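Local coordinates for protein TRAP-type C4-dicarboxylate:H+ symport system substrate-binding component DctP (Shewanella oneidensis, PDB 4MX6) that binds succinate and probably serves as the periplasmic component that delivers C4-dicarboxylates to a proton-coupled TRAP-type transporter, at residues F41-V44 against P50-Q53; L56-L61 against V95-P100. One frame throughout, in Å; residues are numbered along the deposited sequence.

Contact 1: residues F41-V44 against P50-Q53; sequences FSHV and PKGQ
The H43 imidazole has the side chain of K51 over one face and a water at its edge. K51 CG stands 4.2 Å above the ring plane, displaced toward the rim, while water 1 lies in that plane, its oxygen 2.8 Å from H43 NE2. G52 approaches the same end of the ring obliquely, with its CA 3.8 Å from H43 NE2. Water 1 also donates to the carbonyl oxygen G52 O over 2.9 Å, joining the outer end of the ring to the first turn of the helix. The ring's other nitrogen, ND1, is tied to the backbone N of V45, so both nitrogens are engaged and the rotation of the imidazole is fixed. A chi1 of 67°, with H43 CG between its own backbone N and carbonyl carbon, swings the imidazole to where K51 CG covers a face and NE2 meets water 1. The side chains of H43 and K51 run past each other in opposite directions, and their closest approach is H43 CB to K51 CD, 4.0 Å, an aliphatic contact. These residues form the strand-to-helix half of the beta-alpha-beta crossover that leads from strand 37-42 through helix 50-65 to strand 70-75, in a protein whose family belongs to the periplasmic binding protein clan. K51 turns at chi3 (53°), and its CE still passes H43 CB before NZ arrives at water 2, 2.8 Å away. That water accepts from K51 NZ and also from V44 N, at 3.0 Å, bridging the ammonium to the loop backbone. NZ additionally hydrogen-bonds A99 O and a carboxylate oxygen of the bound succinate, partners that would probably favour its charged form, and it makes a cation-pi contact with Y246.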
loop_
_atom_site.group_PDB
_atom_site.type_symbol
_atom_site.label_atom_id
_atom_site.label_comp_id
_atom_site.label_asym_id
_atom_site.label_seq_id
_atom_site.Cartn_x
_atom_site.Cartn_y
_atom_site.Cartn_z
ATOM N N PHE A 41 -14.110 -4.059 -9.876
ATOM C CA PHE A 41 -13.095 -3.815 -8.848
ATOM C C PHE A 41 -11.765 -4.169 -9.498
ATOM O O PHE A 41 -11.523 -5.337 -9.823
ATOM C CB PHE A 41 -13.365 -4.713 -7.642
ATOM C CG PHE A 41 -12.591 -4.348 -6.385
ATOM C CD1 PHE A 41 -11.288 -3.878 -6.409
ATOM C CD2 PHE A 41 -13.192 -4.499 -5.166
ATOM C CE1 PHE A 41 -10.626 -3.560 -5.233
ATOM C CE2 PHE A 41 -12.535 -4.178 -3.995
ATOM C CZ PHE A 41 -11.246 -3.727 -4.038
ATOM N N SER A 42 -10.914 -3.179 -9.741
ATOM C CA SER A 42 -9.603 -3.458 -10.314
ATOM C C SER A 42 -8.508 -3.210 -9.298
ATOM O O SER A 42 -8.648 -2.371 -8.414
ATOM C CB SER A 42 -9.358 -2.635 -11.584
ATOM O OG SER A 42 -9.320 -1.236 -11.344
ATOM N N HIS A 43 -7.412 -3.941 -9.442
ATOM C CA HIS A 43 -6.231 -3.718 -8.633
ATOM C C HIS A 43 -4.981 -4.237 -9.338
ATOM O O HIS A 43 -5.061 -4.841 -10.424
ATOM C CB HIS A 43 -6.426 -4.325 -7.235
ATOM C CG HIS A 43 -6.519 -5.817 -7.204
ATOM N ND1 HIS A 43 -5.399 -6.614 -7.294
ATOM C CD2 HIS A 43 -7.583 -6.650 -7.078
ATOM C CE1 HIS A 43 -5.776 -7.879 -7.215
ATOM N NE2 HIS A 43 -7.092 -7.930 -7.088
ATOM N N VAL A 44 -3.828 -3.992 -8.720
ATOM C CA VAL A 44 -2.539 -4.238 -9.358
ATOM C C VAL A 44 -1.785 -5.438 -8.798
ATOM O O VAL A 44 -0.685 -5.732 -9.256
ATOM C CB VAL A 44 -1.629 -2.979 -9.287
ATOM C CG1 VAL A 44 -2.352 -1.801 -9.895
ATOM C CG2 VAL A 44 -1.162 -2.672 -7.863
ATOM N N PRO A 50 -3.355 -10.238 0.374
ATOM C CA PRO A 50 -4.468 -9.655 1.142
ATOM C C PRO A 50 -5.467 -8.871 0.277
ATOM O O PRO A 50 -6.682 -9.057 0.446
ATOM C CB PRO A 50 -3.775 -8.768 2.187
ATOM C CG PRO A 50 -2.338 -8.647 1.727
ATOM C CD PRO A 50 -2.056 -9.918 0.982
ATOM N N LYS A 51 -5.002 -8.008 -0.631
ATOM C CA LYS A 51 -5.945 -7.248 -1.449
ATOM C C LYS A 51 -6.645 -8.145 -2.464
ATOM O O LYS A 51 -7.844 -7.977 -2.713
ATOM C CB LYS A 51 -5.242 -6.075 -2.135
ATOM C CG LYS A 51 -6.127 -5.293 -3.085
ATOM C CD LYS A 51 -5.611 -3.883 -3.362
ATOM C CE LYS A 51 -4.164 -3.879 -3.819
ATOM N NZ LYS A 51 -3.696 -2.496 -4.099
ATOM N N GLY A 52 -5.918 -9.092 -3.057
ATOM C CA GLY A 52 -6.545 -10.014 -3.989
ATOM C C GLY A 52 -7.688 -10.791 -3.348
ATOM O O GLY A 52 -8.753 -11.012 -3.958
ATOM N N GLN A 53 -7.459 -11.247 -2.128
ATOM C CA GLN A 53 -8.453 -12.010 -1.392
ATOM C C GLN A 53 -9.592 -11.131 -0.884
ATOM O O GLN A 53 -10.748 -11.562 -0.882
ATOM C CB GLN A 53 -7.800 -12.773 -0.241
ATOM C CG GLN A 53 -6.843 -13.868 -0.705
ATOM C CD GLN A 53 -7.534 -14.904 -1.550
ATOM O OE1 GLN A 53 -8.324 -15.696 -1.041
ATOM N NE2 GLN A 53 -7.233 -14.908 -2.841
HETATM O O HOH W 1 -8.134 -10.554 -6.771
HETATM O O HOH W 2 -4.284 -1.767 -6.709
#

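Contact 2: residues L56-L61 against V95-P100; sequences LKFKEL and VQFVAP
F58 and F97 form the closest backbone pair, yet F58 CA and F97 CA stand 10.6 Å apart, a gap that the two side chains must span. Residues 56-61 are helical, as the 2.9 Å bond from E60 N to L56 O attests, whereas the backbone of the 95-100 loop is extended at F97. Both CB atoms are directed into the interface, and the contact consists of the two phenyl rings. F58 has its CG anti to the backbone N (chi1 176°), which carries the ring off the helix and presents its outer edge to F97. On the other side, F97 CG is anti to the carbonyl carbon (chi1 -64°), and the ring offers a face to the incoming edge. The result is a T-shaped stack, established by a centroid separation of 5.1 Å and an angle of 73° between the planes. F58 CZ stands 3.8 Å above the F97 plane and off-centre, near F97 CE2 and CZ. Beside it, F58 CE2 lies 3.9 Å from F97 CD2, so the CE2-CZ edge of F58 lies over the CD2-CE2-CZ part of the F97 face. Cutting F58 back to an alanine is likely to leave this face of F97 without its edge-on partner and to open a gap between helix 50-65 and the 95-100 loop. Both residues are buried, and the fold closes in on them from several directions. F58 also packs on L270 and S273 of helix 260-295 and meets F41, while F97 rests on I39 and F41 and exchanges backbone hydrogen bonds with K40 and S42, which places the stack between helix 50-65, helix 260-295 and strand 37-42.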
loop_
_atom_site.group_PDB
_atom_site.type_symbol
_atom_site.label_atom_id
_atom_site.label_comp_id
_atom_site.label_asym_id
_atom_site.label_seq_id
_atom_site.Cartn_x
_atom_site.Cartn_y
_atom_site.Cartn_z
ATOM N N LEU A 56 -11.934 -10.656 -3.873
ATOM C CA LEU A 56 -12.730 -11.859 -4.150
ATOM C C LEU A 56 -13.759 -12.125 -3.055
ATOM O O LEU A 56 -14.865 -12.567 -3.347
ATOM C CB LEU A 56 -11.815 -13.068 -4.328
ATOM C CG LEU A 56 -11.039 -13.110 -5.648
ATOM C CD1 LEU A 56 -10.125 -14.320 -5.669
ATOM C CD2 LEU A 56 -11.956 -13.110 -6.863
ATOM N N LYS A 57 -13.427 -11.848 -1.800
ATOM C CA LYS A 57 -14.410 -12.014 -0.733
ATOM C C LYS A 57 -15.581 -11.055 -0.935
ATOM O O LYS A 57 -16.745 -11.425 -0.749
ATOM C CB LYS A 57 -13.754 -11.797 0.634
ATOM C CG LYS A 57 -14.688 -11.992 1.824
ATOM C CD LYS A 57 -15.227 -13.416 1.916
ATOM C CE LYS A 57 -15.967 -13.659 3.216
ATOM N NZ LYS A 57 -16.420 -15.059 3.340
ATOM N N PHE A 58 -15.283 -9.825 -1.336
ATOM C CA PHE A 58 -16.323 -8.836 -1.617
ATOM C C PHE A 58 -17.244 -9.346 -2.730
ATOM O O PHE A 58 -18.475 -9.295 -2.604
ATOM C CB PHE A 58 -15.664 -7.499 -1.955
ATOM C CG PHE A 58 -16.623 -6.407 -2.368
ATOM C CD1 PHE A 58 -17.626 -5.959 -1.525
ATOM C CD2 PHE A 58 -16.462 -5.788 -3.588
ATOM C CE1 PHE A 58 -18.464 -4.948 -1.917
ATOM C CE2 PHE A 58 -17.301 -4.764 -3.972
ATOM C CZ PHE A 58 -18.298 -4.349 -3.136
ATOM N N LYS A 59 -16.661 -9.872 -3.805
ATOM C CA LYS A 59 -17.435 -10.498 -4.871
ATOM C C LYS A 59 -18.341 -11.598 -4.330
ATOM O O LYS A 59 -19.525 -11.650 -4.660
ATOM C CB LYS A 59 -16.481 -11.073 -5.917
ATOM C CG LYS A 59 -17.142 -11.933 -6.982
ATOM C CD LYS A 59 -16.109 -12.511 -7.933
ATOM C CE LYS A 59 -16.722 -13.401 -9.004
ATOM N NZ LYS A 59 -17.654 -12.651 -9.873
ATOM N N GLU A 60 -17.785 -12.489 -3.518
ATOM C CA GLU A 60 -18.536 -13.618 -2.995
ATOM C C GLU A 60 -19.714 -13.149 -2.152
ATOM O O GLU A 60 -20.837 -13.630 -2.312
ATOM C CB GLU A 60 -17.612 -14.528 -2.178
ATOM C CG GLU A 60 -16.619 -15.281 -3.042
ATOM C CD GLU A 60 -15.492 -15.937 -2.274
ATOM O OE1 GLU A 60 -15.645 -16.092 -1.053
ATOM O OE2 GLU A 60 -14.472 -16.310 -2.912
ATOM N N LEU A 61 -19.469 -12.180 -1.276
ATOM C CA LEU A 61 -20.515 -11.713 -0.374
ATOM C C LEU A 61 -21.607 -10.967 -1.125
ATOM O O LEU A 61 -22.793 -11.129 -0.820
ATOM C CB LEU A 61 -19.944 -10.849 0.750
ATOM C CG LEU A 61 -19.031 -11.585 1.726
ATOM C CD1 LEU A 61 -18.643 -10.611 2.811
ATOM C CD2 LEU A 61 -19.706 -12.802 2.314
ATOM N N VAL A 95 -14.597 2.108 -13.531
ATOM C CA VAL A 95 -14.411 1.096 -12.491
ATOM C C VAL A 95 -15.118 1.676 -11.260
ATOM O O VAL A 95 -15.206 2.896 -11.136
ATOM C CB VAL A 95 -12.892 0.780 -12.254
ATOM C CG1 VAL A 95 -12.120 1.993 -11.742
ATOM C CG2 VAL A 95 -12.703 -0.401 -11.338
ATOM N N GLN A 96 -15.622 0.817 -10.381
ATOM C CA GLN A 96 -16.442 1.253 -9.254
ATOM C C GLN A 96 -15.705 1.186 -7.909
ATOM O O GLN A 96 -16.020 1.958 -7.006
ATOM C CB GLN A 96 -17.736 0.431 -9.203
ATOM C CG GLN A 96 -18.734 0.830 -10.283
ATOM C CD GLN A 96 -18.272 0.483 -11.686
ATOM O OE1 GLN A 96 -17.945 -0.669 -11.986
ATOM N NE2 GLN A 96 -18.254 1.478 -12.563
ATOM N N PHE A 97 -14.745 0.273 -7.769
ATOM C CA PHE A 97 -13.912 0.173 -6.569
ATOM C C PHE A 97 -12.465 -0.042 -6.961
ATOM O O PHE A 97 -12.176 -0.846 -7.837
ATOM C CB PHE A 97 -14.361 -0.981 -5.648
ATOM C CG PHE A 97 -15.741 -0.796 -5.087
ATOM C CD1 PHE A 97 -15.966 -0.076 -3.930
ATOM C CD2 PHE A 97 -16.842 -1.309 -5.755
ATOM C CE1 PHE A 97 -17.261 0.100 -3.438
ATOM C CE2 PHE A 97 -18.125 -1.116 -5.269
ATOM C CZ PHE A 97 -18.319 -0.410 -4.124
ATOM N N VAL A 98 -11.581 0.692 -6.295
ATOM C CA VAL A 98 -10.146 0.447 -6.349
ATOM C C VAL A 98 -9.609 0.559 -4.920
ATOM O O VAL A 98 -10.313 1.043 -4.020
ATOM C CB VAL A 98 -9.415 1.416 -7.313
ATOM C CG1 VAL A 98 -9.864 1.155 -8.754
ATOM C CG2 VAL A 98 -9.642 2.878 -6.937
ATOM N N ALA A 99 -8.379 0.102 -4.699
ATOM C CA ALA A 99 -7.786 0.144 -3.367
ATOM C C ALA A 99 -6.286 0.435 -3.479
ATOM O O ALA A 99 -5.438 -0.428 -3.206
ATOM C CB ALA A 99 -8.070 -1.137 -2.593
ATOM N N PRO A 100 -5.945 1.665 -3.894
ATOM C CA PRO A 100 -4.536 2.029 -4.043
ATOM C C PRO A 100 -3.823 2.121 -2.717
ATOM O O PRO A 100 -4.418 2.462 -1.688
ATOM C CB PRO A 100 -4.592 3.428 -4.688
ATOM C CG PRO A 100 -6.025 3.618 -5.135
ATOM C CD PRO A 100 -6.831 2.807 -4.178
#

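How the contacts relate
Contacts 1 and 2 have centres about 7 Å apart and share helix 50-65, contact 1 using its first turn and contact 2 a later one. Residues 41-44 and 95-100 are joined directly: S42 N lies 3.3 Å from F97 O, a probable hydrogen bond, and F41 CD1 packs 3.5 Å from that same oxygen. The link to the ligand runs through K51 NZ, 2.8 Å from A99 O, which makes a residue of 95-100 a second-shell partner of the succinate-binding lysine. Nearest-atom distances separate their roles: the K51 side chain is about 3 Å from bound succinate, that of F97 about 14 Å. Contact 2 is an apolar contact set back from the ligand.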